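Local coordinates for protein 7,8-dihydro-6-hydroxymethylpterin pyrophosphokinase-dihydropteroate synthase (Plasmodium falciparum, PDB 6JWS) that probably carries out two consecutive steps of folate biosynthesis, pyrophosphorylating 6-hydroxymethyl-7,8-dihydropterin with ATP and then joining the product to 4-aminobenzoate to give 7,8-dihydropteroate, at residues B[18-23]-B[209-214]; B[454-459]-B[477-482]. The protein carries 1 engineered substitution. All blocks are in the same frame, centred on the assembly; numbering follows the deposited sequence.

Contact 1. Residues B[18-23]-B[209-214]; sequences AVLNLG and IDILFF. With MG (magnesium ion), chain K; ATP (adenosine-5'-triphosphate), chain J.
Val-19 O takes two backbone N-H groups from the neighbouring strand. Leu-212 N gives the shorter bond, 2.7 Å to Val-19 O and somewhat bent (159° at the hydrogen), while Phe-213 N reaches the same oxygen at 3.3 Å. Two consecutive residues facing one make this a classic beta bulge. The extra residue, Leu-212, turns its side chain toward strand 18-23, where Leu-212 CD1 lies 3.8 Å from Asn-21 CB. Next to it, Val-19 and Phe-213 run side by side, and Val-19 CB meets the edge of the Phe-213 ring.

This antiparallel pair lies at one margin of the HPPK-domain sheet: strand 208-214 is outermost within the chain, and Leu-20, Leu-22, Ile-209 and Ile-211 share the face where helix 177-190 packs. Beyond the bulge, Asn-21 and Asp-210 exchange two backbone bonds. The carboxylate of Asp-210 divides its work. Asp-210 OD1 binds the magnesium ion at 2.3 Å, a metal also held by Asp-208 and by two ATP oxygens; OD2 receives a weak bond from a water that in turn accepts from Asn-21 ND2. With CG set beside its own backbone N (chi1 -67°), Asp-210 sends the carboxylate to the metal, while the backbone of Ile-211 reads the adenine: Ile-211 N donates to ATP N1 (3.1 Å, 176°), and ATP N6 returns a bond to Ile-211 O at 2.8 Å.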
loop_
_atom_site.group_PDB
_atom_site.type_symbol
_atom_site.label_atom_id
_atom_site.label_comp_id
_atom_site.label_asym_id
_atom_site.label_seq_id
_atom_site.Cartn_x
_atom_site.Cartn_y
_atom_site.Cartn_z
ATOM N N ALA B 18 -0.686 6.576 44.654
ATOM C CA ALA B 18 -1.337 7.701 43.998
ATOM C C ALA B 18 -1.180 7.604 42.481
ATOM O O ALA B 18 -0.143 7.149 41.992
ATOM C CB ALA B 18 -0.721 8.992 44.467
ATOM N N VAL B 19 -2.189 8.117 41.759
ATOM C CA VAL B 19 -2.172 8.238 40.314
ATOM C C VAL B 19 -2.261 9.721 39.974
ATOM O O VAL B 19 -3.144 10.406 40.474
ATOM C CB VAL B 19 -3.316 7.417 39.687
ATOM C CG1 VAL B 19 -3.253 7.375 38.167
ATOM C CG2 VAL B 19 -3.359 6.005 40.245
ATOM N N LEU B 20 -1.311 10.209 39.165
ATOM C CA LEU B 20 -1.212 11.618 38.823
ATOM C C LEU B 20 -1.428 11.852 37.329
ATOM O O LEU B 20 -1.153 10.977 36.503
ATOM C CB LEU B 20 0.162 12.165 39.228
ATOM C CG LEU B 20 0.608 11.952 40.674
ATOM C CD1 LEU B 20 1.932 12.665 40.903
ATOM C CD2 LEU B 20 -0.440 12.455 41.668
ATOM N N ASN B 21 -1.899 13.073 37.020
ATOM C CA ASN B 21 -1.913 13.642 35.686
ATOM C C ASN B 21 -0.922 14.807 35.622
ATOM O O ASN B 21 -0.895 15.652 36.513
ATOM C CB ASN B 21 -3.319 14.065 35.254
ATOM C CG ASN B 21 -3.377 14.345 33.764
ATOM O OD1 ASN B 21 -3.480 13.426 32.961
ATOM N ND2 ASN B 21 -3.265 15.599 33.362
ATOM N N LEU B 22 -0.096 14.832 34.565
ATOM C CA LEU B 22 0.869 15.889 34.302
ATOM C C LEU B 22 0.527 16.494 32.942
ATOM O O LEU B 22 0.523 15.779 31.949
ATOM C CB LEU B 22 2.280 15.284 34.233
ATOM C CG LEU B 22 3.000 14.918 35.535
ATOM C CD1 LEU B 22 2.141 14.094 36.480
ATOM C CD2 LEU B 22 4.285 14.164 35.227
ATOM N N GLY B 23 0.258 17.808 32.900
ATOM C CA GLY B 23 -0.188 18.463 31.678
ATOM C C GLY B 23 0.575 19.758 31.422
ATOM O O GLY B 23 0.990 20.422 32.358
ATOM N N ILE B 209 -0.264 19.586 37.653
ATOM C CA ILE B 209 -0.170 18.246 38.206
ATOM C C ILE B 209 -1.379 17.986 39.103
ATOM O O ILE B 209 -1.521 18.624 40.140
ATOM C CB ILE B 209 1.152 18.070 38.979
ATOM C CG1 ILE B 209 2.374 18.459 38.137
ATOM C CG2 ILE B 209 1.253 16.661 39.543
ATOM C CD1 ILE B 209 3.688 18.449 38.898
ATOM N N ASP B 210 -2.208 17.007 38.713
ATOM C CA ASP B 210 -3.466 16.699 39.374
ATOM C C ASP B 210 -3.331 15.354 40.055
ATOM O O ASP B 210 -2.539 14.538 39.609
ATOM C CB ASP B 210 -4.615 16.595 38.373
ATOM C CG ASP B 210 -4.932 17.932 37.736
ATOM O OD1 ASP B 210 -4.826 18.942 38.450
ATOM O OD2 ASP B 210 -5.268 17.956 36.532
ATOM N N ILE B 211 -4.100 15.138 41.130
ATOM C CA ILE B 211 -4.142 13.815 41.721
ATOM C C ILE B 211 -5.423 13.158 41.239
ATOM O O ILE B 211 -6.493 13.700 41.462
ATOM C CB ILE B 211 -4.088 13.857 43.257
ATOM C CG1 ILE B 211 -2.929 14.718 43.769
ATOM C CG2 ILE B 211 -4.050 12.440 43.822
ATOM C CD1 ILE B 211 -2.855 14.781 45.283
ATOM N N LEU B 212 -5.303 12.022 40.552
ATOM C CA LEU B 212 -6.484 11.390 39.995
ATOM C C LEU B 212 -7.023 10.387 41.004
ATOM O O LEU B 212 -8.221 10.275 41.205
ATOM C CB LEU B 212 -6.133 10.721 38.661
ATOM C CG LEU B 212 -5.617 11.648 37.555
ATOM C CD1 LEU B 212 -5.076 10.837 36.375
ATOM C CD2 LEU B 212 -6.694 12.628 37.090
ATOM N N PHE B 213 -6.127 9.614 41.608
ATOM C CA PHE B 213 -6.554 8.619 42.565
ATOM C C PHE B 213 -5.552 8.606 43.706
ATOM O O PHE B 213 -4.395 8.977 43.528
ATOM C CB PHE B 213 -6.609 7.229 41.931
ATOM C CG PHE B 213 -7.665 7.032 40.873
ATOM C CD1 PHE B 213 -9.011 6.978 41.211
ATOM C CD2 PHE B 213 -7.309 6.873 39.535
ATOM C CE1 PHE B 213 -9.981 6.775 40.232
ATOM C CE2 PHE B 213 -8.277 6.669 38.562
ATOM C CZ PHE B 213 -9.614 6.622 38.910
ATOM N N PHE B 214 -6.020 8.167 44.870
ATOM C CA PHE B 214 -5.163 7.977 46.029
ATOM C C PHE B 214 -5.757 6.826 46.832
ATOM O O PHE B 214 -6.806 6.970 47.461
ATOM C CB PHE B 214 -5.058 9.276 46.835
ATOM C CG PHE B 214 -3.926 9.310 47.830
ATOM C CD1 PHE B 214 -3.895 8.442 48.910
ATOM C CD2 PHE B 214 -2.900 10.230 47.692
ATOM C CE1 PHE B 214 -2.845 8.476 49.815
ATOM C CE2 PHE B 214 -1.857 10.267 48.604
ATOM C CZ PHE B 214 -1.837 9.394 49.666
HETATM MG MG MG K . -5.377 21.016 37.610
HETATM P PG ATP J . -8.324 20.948 38.652
HETATM O O1G ATP J . -8.578 20.539 37.213
HETATM O O2G ATP J . -9.497 20.641 39.568
HETATM O O3G ATP J . -7.019 20.384 39.176
HETATM P PB ATP J . -7.928 23.707 37.529
HETATM O O1B ATP J . -8.440 25.004 38.052
HETATM O O2B ATP J . -8.356 23.240 36.172
HETATM O O3B ATP J . -8.201 22.573 38.633
HETATM P PA ATP J . -5.255 23.756 38.724
HETATM O O1A ATP J . -4.680 22.378 38.842
HETATM O O2A ATP J . -4.313 24.900 38.529
HETATM O O3A ATP J . -6.331 23.760 37.538
HETATM O "O5'" ATP J . -6.196 24.059 39.990
HETATM C "C5'" ATP J . -6.384 23.006 40.972
HETATM C "C4'" ATP J . -7.467 23.411 41.938
HETATM O "O4'" ATP J . -8.402 22.316 42.124
HETATM C "C3'" ATP J . -6.975 23.779 43.342
HETATM O "O3'" ATP J . -7.790 24.827 43.852
HETATM C "C2'" ATP J . -7.090 22.444 44.084
HETATM O "O2'" ATP J . -7.308 22.542 45.473
HETATM C "C1'" ATP J . -8.341 21.845 43.454
HETATM N N9 ATP J . -8.338 20.381 43.458
HETATM C C8 ATP J . -9.347 19.578 43.922
HETATM N N7 ATP J . -9.072 18.300 43.799
HETATM C C5 ATP J . -7.824 18.269 43.191
HETATM C C6 ATP J . -7.001 17.204 42.777
HETATM N N6 ATP J . -7.332 15.928 42.934
HETATM N N1 ATP J . -5.809 17.516 42.207
HETATM C C2 ATP J . -5.484 18.809 42.061
HETATM N N3 ATP J . -6.183 19.889 42.410
HETATM C C4 ATP J . -7.357 19.547 42.979
HETATM O O HOH W 1 -2.942 17.973 35.203
HETATM O O HOH W 2 -6.450 20.185 35.769
#

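Contact 2. Residues B[454-459]-B[477-482]; sequences PVLQLF and PIISID. With PT1 (pteroic acid), chain I.
Leu-456 and Ile-479 make the closest approach between helix and strand here, with Leu-456 CD2 3.7 Å from Ile-479 CG2. The two side chains pass alongside one another, pointing opposite ways, so a terminal methyl of the leucine lies against the short branch of the isoleucine. The other branch of the leucine, Leu-456 CD1, looks further along the strand and comes within 4.4 Å of Ile-481 CD1, a looser touch. One helical turn on, Phe-459 covers the start of the strand. The Phe-459 side chain runs obliquely to both Pro-477 and Ile-479, with Phe-459 CZ 4.1 Å from Pro-477 CG and Phe-459 CE2 4.2 Å from Ile-479 CD1. Ile-479 is thus shared: CG2 goes to the leucine, while CG1, turned beside the backbone N (chi1 -57°), carries CD1 to the phenylalanine.

Backbone bonds position these groups on both sides. Phe-459 N bonds to Val-455 O within the helix, and Leu-456 and Phe-459, three residues apart, both turn toward the strand. Ile-479 is tied through its backbone to Ile-500 of strand 500-503; it and Ile-481 point to the helix, whereas Ser-480 turns away and its OG bonds to Asp-430. At the strand's C-terminal end Asp-482 OD2 lies 2.7 Å from N8 of the bound pteroic acid, so the strand packed here also reaches the pterin pocket.

Helix and strand run almost antiparallel (174°), as in the beta-alpha-beta units of a TIM barrel. Strand 478-482 lies between the parallel strands 428-432 and 500-503, and helix 448-464 packs beside helix 411-424, where Phe-459 meets Phe-419 and Met-418 while Ile-422 touches Pro-477.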
loop_
_atom_site.group_PDB
_atom_site.type_symbol
_atom_site.label_atom_id
_atom_site.label_comp_id
_atom_site.label_asym_id
_atom_site.label_seq_id
_atom_site.Cartn_x
_atom_site.Cartn_y
_atom_site.Cartn_z
ATOM N N PRO B 454 35.836 4.915 20.937
ATOM C CA PRO B 454 36.678 5.867 20.198
ATOM C C PRO B 454 35.928 6.499 19.023
ATOM O O PRO B 454 35.994 7.720 18.813
ATOM C CB PRO B 454 37.909 5.043 19.741
ATOM C CG PRO B 454 37.958 3.875 20.725
ATOM C CD PRO B 454 36.502 3.605 21.086
ATOM N N VAL B 455 35.194 5.664 18.272
ATOM C CA VAL B 455 34.407 6.147 17.145
ATOM C C VAL B 455 33.422 7.210 17.620
ATOM O O VAL B 455 33.340 8.290 17.025
ATOM C CB VAL B 455 33.672 5.008 16.422
ATOM C CG1 VAL B 455 32.613 5.564 15.481
ATOM C CG2 VAL B 455 34.655 4.128 15.656
ATOM N N LEU B 456 32.704 6.911 18.710
ATOM C CA LEU B 456 31.667 7.824 19.170
ATOM C C LEU B 456 32.286 9.122 19.669
ATOM O O LEU B 456 31.655 10.174 19.521
ATOM C CB LEU B 456 30.814 7.171 20.261
ATOM C CG LEU B 456 29.765 6.177 19.761
ATOM C CD1 LEU B 456 29.098 5.459 20.922
ATOM C CD2 LEU B 456 28.734 6.869 18.881
ATOM N N GLN B 457 33.476 9.011 20.295
ATOM C CA GLN B 457 34.239 10.148 20.799
ATOM C C GLN B 457 34.675 11.056 19.644
ATOM O O GLN B 457 34.502 12.266 19.715
ATOM C CB GLN B 457 35.443 9.668 21.619
ATOM C CG GLN B 457 35.142 9.491 23.101
ATOM C CD GLN B 457 36.136 8.628 23.840
ATOM O OE1 GLN B 457 36.967 7.927 23.254
ATOM N NE2 GLN B 457 36.029 8.644 25.160
ATOM N N LEU B 458 35.229 10.474 18.578
ATOM C CA LEU B 458 35.638 11.225 17.401
ATOM C C LEU B 458 34.419 11.877 16.736
ATOM O O LEU B 458 34.486 13.034 16.313
ATOM C CB LEU B 458 36.392 10.278 16.454
ATOM C CG LEU B 458 36.968 10.904 15.178
ATOM C CD1 LEU B 458 37.884 12.076 15.497
ATOM C CD2 LEU B 458 37.723 9.879 14.345
ATOM N N PHE B 459 33.286 11.154 16.677
ATOM C CA PHE B 459 32.095 11.736 16.074
ATOM C C PHE B 459 31.653 12.981 16.841
ATOM O O PHE B 459 31.309 13.995 16.228
ATOM C CB PHE B 459 30.935 10.738 15.976
ATOM C CG PHE B 459 29.691 11.384 15.435
ATOM C CD1 PHE B 459 29.547 11.606 14.074
ATOM C CD2 PHE B 459 28.693 11.821 16.294
ATOM C CE1 PHE B 459 28.412 12.232 13.579
ATOM C CE2 PHE B 459 27.563 12.452 15.794
ATOM C CZ PHE B 459 27.428 12.663 14.438
ATOM N N PRO B 477 21.902 14.160 14.322
ATOM C CA PRO B 477 21.278 12.844 14.312
ATOM C C PRO B 477 21.260 12.296 15.732
ATOM O O PRO B 477 22.111 12.622 16.551
ATOM C CB PRO B 477 22.152 11.993 13.382
ATOM C CG PRO B 477 23.497 12.688 13.411
ATOM C CD PRO B 477 23.225 14.157 13.678
ATOM N N ILE B 478 20.209 11.534 16.015
ATOM C CA ILE B 478 20.072 10.773 17.238
ATOM C C ILE B 478 21.037 9.603 17.109
ATOM O O ILE B 478 21.204 9.055 16.016
ATOM C CB ILE B 478 18.594 10.358 17.347
ATOM C CG1 ILE B 478 17.693 11.597 17.254
ATOM C CG2 ILE B 478 18.338 9.553 18.602
ATOM C CD1 ILE B 478 16.206 11.310 17.256
ATOM N N ILE B 479 21.708 9.263 18.214
ATOM C CA ILE B 479 22.674 8.174 18.200
ATOM C C ILE B 479 22.132 7.008 19.022
ATOM O O ILE B 479 21.835 7.149 20.213
ATOM C CB ILE B 479 24.063 8.629 18.708
ATOM C CG1 ILE B 479 24.625 9.810 17.905
ATOM C CG2 ILE B 479 25.043 7.470 18.725
ATOM C CD1 ILE B 479 24.635 9.570 16.410
ATOM N N SER B 480 22.116 5.834 18.390
ATOM C CA SER B 480 21.723 4.605 19.045
ATOM C C SER B 480 22.928 3.662 19.160
ATOM O O SER B 480 23.701 3.496 18.211
ATOM C CB SER B 480 20.591 3.976 18.250
ATOM O OG SER B 480 20.237 2.720 18.796
ATOM N N ILE B 481 23.073 3.009 20.317
ATOM C CA ILE B 481 24.151 2.033 20.464
ATOM C C ILE B 481 23.568 0.627 20.585
ATOM O O ILE B 481 22.771 0.356 21.474
ATOM C CB ILE B 481 25.125 2.365 21.615
ATOM C CG1 ILE B 481 26.126 1.232 21.842
ATOM C CG2 ILE B 481 24.413 2.724 22.911
ATOM C CD1 ILE B 481 27.432 1.720 22.414
ATOM N N ASP B 482 23.992 -0.253 19.677
ATOM C CA ASP B 482 23.604 -1.646 19.661
ATOM C C ASP B 482 24.512 -2.391 20.638
ATOM O O ASP B 482 25.574 -2.895 20.245
ATOM C CB ASP B 482 23.735 -2.194 18.237
ATOM C CG ASP B 482 23.213 -3.612 18.015
ATOM O OD1 ASP B 482 23.012 -4.359 19.003
ATOM O OD2 ASP B 482 22.995 -3.973 16.835
HETATM C C2 PT1 I . 17.735 -5.921 14.358
HETATM C C3 PT1 I . 19.191 -6.076 14.363
HETATM C C5 PT1 I . 19.923 -5.313 15.379
HETATM N N6 PT1 I . 19.858 -6.866 13.488
HETATM C C7 PT1 I . 17.849 -4.447 16.211
HETATM N N9 PT1 I . 19.218 -4.531 16.247
HETATM C C10 PT1 I . 21.210 -6.973 13.580
HETATM N N11 PT1 I . 17.161 -3.660 17.115
HETATM C C12 PT1 I . 21.905 -6.276 14.561
HETATM C C21 PT1 I . 19.959 -12.897 8.918
HETATM O O22 PT1 I . 20.404 -12.784 7.743
HETATM O O1 PT1 I . 17.002 -6.593 13.461
HETATM N N4 PT1 I . 17.138 -5.119 15.265
HETATM N N8 PT1 I . 21.259 -5.457 15.418
HETATM C C13 PT1 I . 21.927 -7.894 12.629
HETATM N N14 PT1 I . 21.605 -9.299 13.000
HETATM C C15 PT1 I . 21.211 -10.171 12.042
HETATM C C16 PT1 I . 20.310 -11.210 12.358
HETATM C C17 PT1 I . 21.737 -10.019 10.718
HETATM C C18 PT1 I . 19.907 -12.100 11.333
HETATM C C19 PT1 I . 21.338 -10.930 9.708
HETATM C C20 PT1 I . 20.409 -11.956 10.013
HETATM O O23 PT1 I . 19.135 -13.789 9.181
#

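Overall arrangement
Contacts 1 and 2 belong to the two enzyme halves of one chain and follow one another in sequence. Their centres are 38 Å apart, with about 22 Å between nearest atoms, and they sit on opposite sides of the chain's centre. Each includes a strand that bears on a ligand: 209-214 supplies magnesium and adenine contacts in the kinase half, and strand 478-482 ends at the pteroic acid of the synthase half. The construction differs, however. Contact 1 is backbone pairing within an antiparallel sheet, directly beside its nucleotide, whereas contact 2 is apolar helix-on-strand packing on the barrel's outer side, with the ligand reached only at the strand's end.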